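Local coordinates for protein UDP-N-Acetylenolpyruvylglucosamine Reductase (Thermus caldophilus, PDB 2GQT) that reduces UDP-N-acetylenolpyruvylglucosamine to UDP-N-acetylmuramate with the help of bound FAD, a step in making the bacterial cell wall, at residues E100-I105 with G122-A127; Y72-W77 with P85-E90; A94-L99 with L169-K174; G76-G81 with V165-K170. One frame throughout, in Å; residues are numbered along the deposited sequence.

Contact 1 (E100-I105 with G122-A127); sequences EGLLGI and GEMADA. With FAD (flavin-adenine dinucleotide), chain C.
Gly101 and Gly122 bring two loop backbones together, their CA atoms 4.9 Å apart with no side chain on either to hold them off, before the first segment goes through a type II turn from Leu102 to Ile105. Leu102 does most of the touching. Its CD2 lies against the start of the facing 3-10 turn, 3.8 Å from Met124 N, while its CD1 meets Met124 SD at 3.9 Å. Met124 has CG anti to the backbone N and then bends at chi2 (69°), which swings the sulfur across the leucine at about a right angle. That 3-10 turn is tied down locally: Glu123 N donates to Asp126 OD2 over 2.9 Å, reaching the oxygen from above the carboxylate plane. The carboxylate of Glu123 makes a salt bridge with Arg152, probably an active-site residue. At the end of the type II turn Ile105 lies against one face of the flavin, CG1 3.6 Å from FAD C4 and CD1 3.7 Å from FAD N3. With an alanine at Ile105, the CG1 and CD1 contacts over this face of the flavin would be lost, probably opening a gap there. Around the contact, Leu102 packs on Leu84 of helix 84-93, Leu103 reaches helix 174-187, and Met124 rests on Val109, Ala112 and Val113 of helix 109-114.

Contact 2 (Y72-W77 with P85-E90); sequences YDLKGW and PLLVQE
Leu87 CD2 is the middle of this contact and touches both Tyr72 CD1 at 3.8 Å and Leu74 CD2 at 4.0 Å; the leucine slides past both of these side chains in the opposite direction. The loop thus sets an aromatic ring and a leucine against the side of a helix. Further along the ring, Leu86 crosses the tyrosine at about a right angle and puts its CD2 3.6 Å from Tyr72 CE2. Leu74 also carries the packing away from the middle: its CD1 lies 3.5 Å from Glu90 O, against the backbone of the helix. The polar edge begins where the ring ends. Tyr72 OH donates a short hydrogen bond of 2.6 Å to Glu90 OE2, which sits at the ring edge and is met on its anti side, with the carboxylate and ring planes 73° apart. Glu90 gets there by bending at chi2 (-75°), which turns its carboxylate toward the hydroxyl. Its other oxygen, OE1, is taken by Arg93 in a salt bridge, so the carboxylate is gripped at both ends and its rotation is probably fixed. On the loop side, Asp73 OD1 accepts from Lys75 N at 3.0 Å, an Asx turn inside the type I turn from Asp73 to Gly76. The whole patch lies near the surface of the FAD-binding domain, away from the cofactor, where the loop before strand 77-79 covers helix 84-93: Tyr72 and Leu87 both touch Val78 on that strand, and Leu74 reaches Leu167 on strand 161-171.

Contact 3 (A94-L99 with L169-K174); sequences AGLSGL and LKERPK
Leu96 and Ser97 pair with Glu171 and Lys170 as a short antiparallel pair of strands, entered straight from a Schellman motif in which Gly95, at positive phi, ends helix 84-93. Three backbone bonds hold it. Ser97 N donates to Lys170 O at 2.7 Å, Lys170 N returns the favour to Ser97 O at 3.0 Å, and Arg172 N reaches Gly95 O at 3.0 Å. Gly95 O also takes a CA-H...O contact from Glu171. Beyond the backbone, Ser97 OG is satisfied by Glu100 OE2, and Arg172 NH1 stands too far from that hydroxyl to bond it. What the arginine offers Ser97 is its aliphatic chain, while its NE has a long, weak ion pair with Glu176 on helix 174-187. With a glycine in place of Arg172, Ser97 CB would probably lose the cover the arginine chain gives it and Glu176 its distant charge partner. The apolar side belongs to Leu169: its side chain crosses Leu96 at about a right angle, CD1 to CD1, and the CD2 branch turns to Leu99, which also packs on helix 84-93. There Leu169 CD2 lies 3.8 Å from Leu99 CG.

Contact 4 (G76-G81 with V165-K170); sequences GWVGAG and VRLKLK
This is a pairing of two antiparallel strands, in which 77-79, from the FAD-binding domain, joins the long strand 161-171 within the antiparallel sheet that also holds 96-97 and 128-135; the short segments are 124° apart in direction. Val78 and Val165 form the hydrogen-bonded pair: Val78 N reaches Val165 O at 2.8 Å, and Val165 N reaches Val78 O at 2.8 Å. Their side chains share one face, where Val78 CB touches Val165 CG2 at 3.9 Å and Val78 CG2 meets Leu167 CD1. On the other face Arg166 lies across Trp77. Its CG sits 3.5 Å from the centroid of the six-membered ring, squarely over the face, a CH-pi contact. The chain then bends at chi3 (60°), which leaves the guanidinium plane 83° from the ring, and the cation-pi attraction to the five-membered ring is at most weak. Where the strands part, a water accepts from Leu167 N at 2.9 Å and lies 2.7 Å from Gly76 O, bridging the gap. Strand 161-171 is bonded on its other flank to strand 128-135, through Arg166 and Glu129, while Val165 packs on Val109 and Val113 of helix 109-114.

Contacts 3 and 4 use one strand, 161-171, at two points, and both are held by paired backbone hydrogen bonds with apolar and aliphatic side chains alongside. Contact 2 shares Gly76 and Trp77 with contact 4, and lies on the surface, where a loop leans on helix 84-93 by side chains and one tyrosine-glutamate bond. Contacts 1, 3 and 4 are partly buried; contact 1 differs in joining its segments by leucine-methionine packing, and it alone includes residues of the FAD pocket. It is nested in the chain loops closed by contacts 3 and 4, and Ala127 touches Leu99 of one and probably hydrogen-bonds Lys168 of the other. Leu103 packs on Val88 and Gln89, linking it to contact 2.

Contact 1 (E100-I105 with G122-A127)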
# COMPACT_ATOMS: atom_id res chain seq x y z
N GLU A 100 -3.23 9.69 -12.82
CA GLU A 100 -4.67 9.47 -12.82
C GLU A 100 -5.05 8.01 -12.57
O GLU A 100 -6.04 7.72 -11.89
CB GLU A 100 -5.31 9.93 -14.13
CG GLU A 100 -5.09 11.38 -14.48
CD GLU A 100 -3.94 11.59 -15.45
OE1 GLU A 100 -2.92 10.91 -15.29
OE2 GLU A 100 -4.08 12.43 -16.37
N GLY A 101 -4.25 7.09 -13.11
CA GLY A 101 -4.51 5.67 -12.97
C GLY A 101 -4.26 5.11 -11.58
O GLY A 101 -4.52 3.95 -11.31
N LEU A 102 -3.75 5.97 -10.69
CA LEU A 102 -3.45 5.56 -9.31
C LEU A 102 -4.52 6.07 -8.33
O LEU A 102 -4.40 5.86 -7.13
CB LEU A 102 -2.05 6.05 -8.91
CG LEU A 102 -0.94 5.70 -9.90
CD1 LEU A 102 0.37 6.32 -9.48
CD2 LEU A 102 -0.80 4.19 -10.09
N LEU A 103 -5.56 6.72 -8.85
CA LEU A 103 -6.68 7.13 -8.01
C LEU A 103 -7.30 5.92 -7.32
O LEU A 103 -7.50 4.87 -7.93
CB LEU A 103 -7.73 7.86 -8.85
CG LEU A 103 -8.99 8.38 -8.14
CD1 LEU A 103 -8.64 9.50 -7.15
CD2 LEU A 103 -10.00 8.89 -9.15
N GLY A 104 -7.60 6.09 -6.04
CA GLY A 104 -8.26 5.04 -5.28
C GLY A 104 -7.32 4.07 -4.59
O GLY A 104 -7.77 3.14 -3.93
N ILE A 105 -6.01 4.31 -4.71
CA ILE A 105 -5.01 3.48 -4.03
C ILE A 105 -4.53 4.22 -2.78
O ILE A 105 -3.82 5.22 -2.88
CB ILE A 105 -3.82 3.17 -4.94
CG1 ILE A 105 -4.30 2.53 -6.25
CG2 ILE A 105 -2.83 2.25 -4.20
CD1 ILE A 105 -3.21 2.30 -7.28
N GLY A 122 -2.81 2.21 -15.25
CA GLY A 122 -1.41 2.53 -15.05
C GLY A 122 -0.91 1.99 -13.73
O GLY A 122 -1.70 1.58 -12.87
N GLU A 123 0.41 1.98 -13.57
CA GLU A 123 1.05 1.53 -12.34
C GLU A 123 2.11 2.51 -11.88
O GLU A 123 2.60 3.33 -12.66
CB GLU A 123 1.66 0.13 -12.50
CG GLU A 123 2.74 0.05 -13.55
CD GLU A 123 3.20 -1.37 -13.80
OE1 GLU A 123 4.39 -1.53 -14.15
OE2 GLU A 123 2.39 -2.31 -13.65
N MET A 124 2.47 2.41 -10.60
CA MET A 124 3.41 3.35 -9.99
C MET A 124 4.69 3.49 -10.79
O MET A 124 5.18 4.60 -10.97
CB MET A 124 3.70 2.94 -8.54
CG MET A 124 4.50 3.97 -7.75
SD MET A 124 3.55 5.46 -7.44
CE MET A 124 4.69 6.36 -6.40
N ALA A 125 5.23 2.37 -11.29
CA ALA A 125 6.46 2.38 -12.07
C ALA A 125 6.41 3.33 -13.27
O ALA A 125 7.41 3.96 -13.59
CB ALA A 125 6.81 0.97 -12.52
N ASP A 126 5.24 3.42 -13.90
CA ASP A 126 5.02 4.29 -15.07
C ASP A 126 5.26 5.75 -14.73
O ASP A 126 5.59 6.55 -15.60
CB ASP A 126 3.58 4.17 -15.61
CG ASP A 126 3.22 2.77 -16.07
OD1 ASP A 126 4.09 2.02 -16.57
OD2 ASP A 126 2.02 2.43 -15.95
N ALA A 127 5.05 6.11 -13.46
CA ALA A 127 5.06 7.50 -13.02
C ALA A 127 6.36 7.92 -12.34
O ALA A 127 6.43 8.99 -11.74
CB ALA A 127 3.87 7.79 -12.10
PA FAD C . 1.88 -0.86 3.57
O1A FAD C . 0.66 -1.67 3.52
O2A FAD C . 2.18 -0.03 4.76
O5B FAD C . 3.17 -1.75 3.29
C5B FAD C . 3.17 -2.65 2.18
C4B FAD C . 4.58 -3.12 1.90
O4B FAD C . 5.37 -1.99 1.49
C3B FAD C . 5.30 -3.73 3.12
O3B FAD C . 6.20 -4.72 2.63
C2B FAD C . 6.07 -2.53 3.66
O2B FAD C . 7.21 -2.93 4.42
C1B FAD C . 6.50 -1.86 2.38
N9A FAD C . 6.83 -0.43 2.49
C8A FAD C . 6.01 0.56 2.89
N7A FAD C . 6.67 1.72 2.82
C5A FAD C . 7.89 1.48 2.35
C6A FAD C . 9.02 2.26 2.09
N6A FAD C . 9.04 3.59 2.26
N1A FAD C . 10.13 1.65 1.62
C2A FAD C . 10.17 0.33 1.43
N3A FAD C . 9.13 -0.47 1.68
C4A FAD C . 8.00 0.11 2.15
N1 FAD C . -3.16 -1.91 -4.67
C2 FAD C . -2.98 -1.81 -6.03
O2 FAD C . -1.93 -2.16 -6.55
N3 FAD C . -4.02 -1.32 -6.83
C4 FAD C . -5.23 -0.91 -6.28
O4 FAD C . -6.12 -0.48 -7.02
C4X FAD C . -5.39 -1.02 -4.90
N5 FAD C . -6.59 -0.63 -4.31
C5X FAD C . -6.72 -0.67 -2.91
C6 FAD C . -7.90 -0.22 -2.33
C7 FAD C . -8.05 -0.24 -0.94
C7M FAD C . -9.36 0.28 -0.32
C8 FAD C . -7.01 -0.73 -0.15
C8M FAD C . -7.17 -0.76 1.38
C9 FAD C . -5.84 -1.19 -0.73
C9A FAD C . -5.67 -1.17 -2.12
N10 FAD C . -4.49 -1.63 -2.73
C10 FAD C . -4.35 -1.52 -4.11
C1' FAD C . -3.40 -2.26 -1.94
C2' FAD C . -2.43 -1.22 -1.35
O2' FAD C . -3.03 0.08 -1.31
C3' FAD C . -1.13 -1.12 -2.15
O3' FAD C . -0.44 -2.38 -2.12
C4' FAD C . -0.22 -0.00 -1.63
O4' FAD C . 0.87 0.19 -2.53
C5' FAD C . 0.34 -0.27 -0.23
O5' FAD C . 0.98 0.93 0.20
P FAD C . 1.04 1.28 1.75
O1P FAD C . 1.80 2.54 1.87
O2P FAD C . -0.29 1.17 2.39
O3P FAD C . 1.99 0.08 2.24

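Contact 2 (Y72-W77 with P85-E90)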
# COMPACT_ATOMS: atom_id res chain seq x y z
N TYR A 72 7.04 17.46 -0.26
CA TYR A 72 7.00 17.12 -1.67
C TYR A 72 6.98 18.34 -2.56
O TYR A 72 6.51 19.42 -2.17
CB TYR A 72 5.78 16.22 -1.99
CG TYR A 72 4.46 16.92 -1.79
CD1 TYR A 72 3.80 17.55 -2.86
CD2 TYR A 72 3.86 16.99 -0.53
CE1 TYR A 72 2.59 18.20 -2.67
CE2 TYR A 72 2.66 17.65 -0.34
CZ TYR A 72 2.03 18.25 -1.41
OH TYR A 72 0.83 18.90 -1.23
N ASP A 73 7.48 18.16 -3.77
CA ASP A 73 7.35 19.13 -4.84
C ASP A 73 7.06 18.29 -6.08
O ASP A 73 7.88 17.45 -6.45
CB ASP A 73 8.67 19.90 -4.99
CG ASP A 73 8.61 21.02 -6.03
OD1 ASP A 73 7.82 20.93 -6.99
OD2 ASP A 73 9.40 21.98 -5.90
N LEU A 74 5.91 18.48 -6.72
CA LEU A 74 5.56 17.67 -7.89
C LEU A 74 6.60 17.72 -9.01
O LEU A 74 6.72 16.78 -9.79
CB LEU A 74 4.21 18.08 -8.47
CG LEU A 74 2.97 17.69 -7.67
CD1 LEU A 74 1.79 18.41 -8.28
CD2 LEU A 74 2.74 16.18 -7.66
N LYS A 75 7.31 18.84 -9.10
CA LYS A 75 8.31 19.03 -10.14
C LYS A 75 9.73 18.80 -9.61
O LYS A 75 10.72 19.09 -10.29
CB LYS A 75 8.17 20.42 -10.76
CG LYS A 75 6.87 20.60 -11.55
CD LYS A 75 6.71 22.02 -12.07
CE LYS A 75 5.52 22.15 -12.99
NZ LYS A 75 5.63 21.28 -14.19
N GLY A 76 9.81 18.26 -8.39
CA GLY A 76 11.10 17.94 -7.78
C GLY A 76 11.01 16.65 -6.99
O GLY A 76 10.40 15.68 -7.43
N TRP A 77 11.63 16.64 -5.81
CA TRP A 77 11.61 15.44 -4.99
C TRP A 77 10.34 15.35 -4.16
O TRP A 77 9.84 16.36 -3.63
CB TRP A 77 12.85 15.39 -4.10
CG TRP A 77 14.09 15.05 -4.88
CD1 TRP A 77 15.00 15.92 -5.40
CD2 TRP A 77 14.50 13.74 -5.27
NE1 TRP A 77 15.98 15.22 -6.07
CE2 TRP A 77 15.69 13.88 -6.01
CE3 TRP A 77 13.99 12.45 -5.05
CZ2 TRP A 77 16.39 12.78 -6.53
CZ3 TRP A 77 14.68 11.36 -5.57
CH2 TRP A 77 15.86 11.53 -6.31
N PRO A 85 -2.76 9.39 -2.47
CA PRO A 85 -3.99 10.12 -2.79
C PRO A 85 -3.85 11.64 -2.80
O PRO A 85 -4.55 12.31 -3.57
CB PRO A 85 -4.96 9.66 -1.70
CG PRO A 85 -4.47 8.30 -1.30
CD PRO A 85 -2.98 8.40 -1.39
N LEU A 86 -2.96 12.19 -1.97
CA LEU A 86 -2.68 13.62 -2.00
C LEU A 86 -2.05 14.00 -3.34
O LEU A 86 -2.48 14.95 -3.99
CB LEU A 86 -1.77 14.01 -0.84
CG LEU A 86 -1.29 15.47 -0.84
CD1 LEU A 86 -2.45 16.46 -0.74
CD2 LEU A 86 -0.31 15.69 0.28
N LEU A 87 -1.01 13.26 -3.74
CA LEU A 87 -0.32 13.56 -4.98
C LEU A 87 -1.22 13.45 -6.20
O LEU A 87 -1.11 14.28 -7.11
CB LEU A 87 0.90 12.66 -5.12
CG LEU A 87 1.95 12.87 -4.05
CD1 LEU A 87 2.91 11.72 -4.08
CD2 LEU A 87 2.70 14.19 -4.23
N VAL A 88 -2.11 12.46 -6.23
CA VAL A 88 -3.05 12.34 -7.34
C VAL A 88 -3.86 13.64 -7.51
O VAL A 88 -3.99 14.17 -8.63
CB VAL A 88 -3.99 11.13 -7.14
CG1 VAL A 88 -5.13 11.14 -8.14
CG2 VAL A 88 -3.20 9.81 -7.24
N GLN A 89 -4.39 14.16 -6.41
CA GLN A 89 -5.19 15.39 -6.48
C GLN A 89 -4.34 16.62 -6.75
O GLN A 89 -4.74 17.51 -7.51
CB GLN A 89 -6.02 15.57 -5.21
CG GLN A 89 -7.01 14.45 -4.92
CD GLN A 89 -8.03 14.25 -6.02
OE1 GLN A 89 -8.46 15.20 -6.67
NE2 GLN A 89 -8.41 12.99 -6.24
N GLU A 90 -3.16 16.68 -6.15
CA GLU A 90 -2.25 17.80 -6.39
C GLU A 90 -1.81 17.88 -7.85
O GLU A 90 -1.70 18.98 -8.41
CB GLU A 90 -1.03 17.70 -5.48
CG GLU A 90 -1.32 17.96 -4.03
CD GLU A 90 -1.55 19.42 -3.74
OE1 GLU A 90 -2.58 19.95 -4.21
OE2 GLU A 90 -0.69 20.02 -3.06

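Contact 3 (A94-L99 with L169-K174)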
# COMPACT_ATOMS: atom_id res chain seq x y z
N ALA A 94 -2.34 20.97 -10.53
CA ALA A 94 -1.19 21.56 -11.20
C ALA A 94 -1.24 21.41 -12.72
O ALA A 94 -0.34 21.89 -13.42
CB ALA A 94 0.11 20.96 -10.67
N GLY A 95 -2.25 20.72 -13.23
CA GLY A 95 -2.33 20.44 -14.67
C GLY A 95 -1.22 19.50 -15.09
O GLY A 95 -0.66 19.61 -16.19
N LEU A 96 -0.91 18.55 -14.21
CA LEU A 96 0.11 17.55 -14.47
C LEU A 96 -0.48 16.15 -14.53
O LEU A 96 -1.10 15.66 -13.57
CB LEU A 96 1.22 17.63 -13.43
CG LEU A 96 2.07 18.90 -13.50
CD1 LEU A 96 2.97 19.01 -12.28
CD2 LEU A 96 2.87 18.95 -14.81
N SER A 97 -0.30 15.51 -15.67
CA SER A 97 -0.84 14.20 -15.95
C SER A 97 0.19 13.10 -15.70
O SER A 97 1.39 13.30 -15.91
CB SER A 97 -1.33 14.16 -17.39
OG SER A 97 -1.87 12.91 -17.75
N GLY A 98 -0.28 11.95 -15.24
CA GLY A 98 0.60 10.81 -15.03
C GLY A 98 0.25 9.98 -13.81
O GLY A 98 0.74 8.87 -13.65
N LEU A 99 -0.61 10.53 -12.95
CA LEU A 99 -1.02 9.80 -11.75
C LEU A 99 -2.48 9.37 -11.76
O LEU A 99 -2.93 8.73 -10.80
CB LEU A 99 -0.75 10.63 -10.49
CG LEU A 99 0.66 11.19 -10.26
CD1 LEU A 99 0.69 11.95 -8.95
CD2 LEU A 99 1.72 10.09 -10.25
N LEU A 169 5.79 13.34 -15.01
CA LEU A 169 4.50 13.99 -15.26
C LEU A 169 4.57 14.87 -16.49
O LEU A 169 5.65 15.36 -16.86
CB LEU A 169 4.07 14.82 -14.05
CG LEU A 169 4.05 14.13 -12.68
CD1 LEU A 169 3.84 15.14 -11.56
CD2 LEU A 169 2.99 13.03 -12.64
N LYS A 170 3.42 15.09 -17.11
CA LYS A 170 3.32 15.84 -18.36
C LYS A 170 2.17 16.83 -18.29
O LYS A 170 1.10 16.51 -17.76
CB LYS A 170 3.11 14.89 -19.54
CG LYS A 170 3.61 15.41 -20.88
CD LYS A 170 5.09 15.06 -21.11
CE LYS A 170 5.27 13.68 -21.73
NZ LYS A 170 4.88 13.64 -23.17
N GLU A 171 2.37 18.02 -18.85
CA GLU A 171 1.35 19.05 -18.82
C GLU A 171 0.13 18.69 -19.67
O GLU A 171 0.27 18.31 -20.83
CB GLU A 171 1.93 20.39 -19.27
CG GLU A 171 2.99 20.94 -18.33
CD GLU A 171 3.60 22.25 -18.79
OE1 GLU A 171 4.40 22.83 -18.02
OE2 GLU A 171 3.29 22.70 -19.91
N ARG A 172 -1.05 18.78 -19.06
CA ARG A 172 -2.33 18.56 -19.73
C ARG A 172 -3.37 19.48 -19.10
O ARG A 172 -3.22 19.87 -17.94
CB ARG A 172 -2.80 17.11 -19.57
CG ARG A 172 -2.15 16.11 -20.51
CD ARG A 172 -3.00 14.85 -20.62
NE ARG A 172 -2.87 14.23 -21.94
CZ ARG A 172 -2.03 13.25 -22.25
NH1 ARG A 172 -1.22 12.73 -21.33
NH2 ARG A 172 -2.00 12.77 -23.48
N PRO A 173 -4.43 19.84 -19.86
CA PRO A 173 -5.51 20.61 -19.26
C PRO A 173 -6.08 19.94 -18.01
O PRO A 173 -6.32 18.73 -18.01
CB PRO A 173 -6.57 20.64 -20.37
CG PRO A 173 -5.79 20.54 -21.62
CD PRO A 173 -4.67 19.58 -21.29
N LYS A 174 -6.29 20.73 -16.96
CA LYS A 174 -6.84 20.21 -15.71
C LYS A 174 -8.14 19.46 -15.94
O LYS A 174 -8.34 18.37 -15.39
CB LYS A 174 -7.02 21.34 -14.67
CG LYS A 174 -7.62 20.89 -13.35
CD LYS A 174 -7.62 21.99 -12.29
CE LYS A 174 -8.42 21.58 -11.05
NZ LYS A 174 -7.84 20.40 -10.36

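Contact 4 (G76-G81 with V165-K170)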
# COMPACT_ATOMS: atom_id res chain seq x y z
N GLY A 76 9.81 18.26 -8.39
CA GLY A 76 11.10 17.94 -7.78
C GLY A 76 11.01 16.65 -6.99
O GLY A 76 10.40 15.68 -7.43
N TRP A 77 11.63 16.64 -5.81
CA TRP A 77 11.61 15.44 -4.99
C TRP A 77 10.34 15.35 -4.16
O TRP A 77 9.84 16.36 -3.63
CB TRP A 77 12.85 15.39 -4.10
CG TRP A 77 14.09 15.05 -4.88
CD1 TRP A 77 15.00 15.92 -5.40
CD2 TRP A 77 14.50 13.74 -5.27
NE1 TRP A 77 15.98 15.22 -6.07
CE2 TRP A 77 15.69 13.88 -6.01
CE3 TRP A 77 13.99 12.45 -5.05
CZ2 TRP A 77 16.39 12.78 -6.53
CZ3 TRP A 77 14.68 11.36 -5.57
CH2 TRP A 77 15.86 11.53 -6.31
N VAL A 78 9.83 14.12 -4.07
CA VAL A 78 8.60 13.82 -3.38
C VAL A 78 8.92 12.80 -2.29
O VAL A 78 9.39 11.70 -2.59
CB VAL A 78 7.55 13.24 -4.38
CG1 VAL A 78 6.32 12.70 -3.67
CG2 VAL A 78 7.16 14.29 -5.42
N GLY A 79 8.71 13.14 -1.04
CA GLY A 79 9.03 12.24 0.06
C GLY A 79 8.21 10.97 0.05
O GLY A 79 7.03 10.99 -0.30
N ALA A 80 8.82 9.85 0.43
CA ALA A 80 8.14 8.56 0.38
C ALA A 80 7.02 8.40 1.40
O ALA A 80 6.16 7.54 1.24
CB ALA A 80 9.14 7.44 0.53
N GLY A 81 7.04 9.22 2.46
CA GLY A 81 5.96 9.22 3.45
C GLY A 81 4.74 10.01 3.03
O GLY A 81 3.73 9.99 3.73
N VAL A 165 11.11 10.14 -4.17
CA VAL A 165 11.04 9.85 -5.60
C VAL A 165 10.97 11.14 -6.42
O VAL A 165 10.62 12.21 -5.90
CB VAL A 165 9.82 8.95 -5.97
CG1 VAL A 165 9.81 7.67 -5.15
CG2 VAL A 165 8.49 9.70 -5.83
N ARG A 166 11.26 11.01 -7.71
CA ARG A 166 10.93 12.02 -8.70
C ARG A 166 9.88 11.41 -9.59
O ARG A 166 10.01 10.26 -10.01
CB ARG A 166 12.15 12.41 -9.54
CG ARG A 166 13.31 12.97 -8.75
CD ARG A 166 14.34 13.53 -9.71
NE ARG A 166 13.72 14.59 -10.49
CZ ARG A 166 13.86 15.90 -10.26
NH1 ARG A 166 14.65 16.32 -9.29
NH2 ARG A 166 13.22 16.78 -11.02
N LEU A 167 8.85 12.18 -9.88
CA LEU A 167 7.73 11.72 -10.68
C LEU A 167 7.88 12.09 -12.15
O LEU A 167 8.52 13.10 -12.49
CB LEU A 167 6.41 12.28 -10.13
CG LEU A 167 6.06 11.92 -8.68
CD1 LEU A 167 4.82 12.68 -8.24
CD2 LEU A 167 5.85 10.43 -8.48
N LYS A 168 7.29 11.27 -13.01
CA LYS A 168 7.28 11.50 -14.45
C LYS A 168 5.89 12.03 -14.81
O LYS A 168 4.93 11.26 -14.87
CB LYS A 168 7.58 10.20 -15.19
CG LYS A 168 7.68 10.34 -16.69
CD LYS A 168 7.84 8.99 -17.35
CE LYS A 168 7.85 9.10 -18.86
NZ LYS A 168 8.05 7.77 -19.49
N LEU A 169 5.79 13.34 -15.01
CA LEU A 169 4.50 13.99 -15.26
C LEU A 169 4.57 14.87 -16.49
O LEU A 169 5.65 15.36 -16.86
CB LEU A 169 4.07 14.82 -14.05
CG LEU A 169 4.05 14.13 -12.68
CD1 LEU A 169 3.84 15.14 -11.56
CD2 LEU A 169 2.99 13.03 -12.64
N LYS A 170 3.42 15.09 -17.11
CA LYS A 170 3.32 15.84 -18.36
C LYS A 170 2.17 16.83 -18.29
O LYS A 170 1.10 16.51 -17.76
CB LYS A 170 3.11 14.89 -19.54
CG LYS A 170 3.61 15.41 -20.88
CD LYS A 170 5.09 15.06 -21.11
CE LYS A 170 5.27 13.68 -21.73
NZ LYS A 170 4.88 13.64 -23.17
O HOH W 1 8.76 14.99 -9.41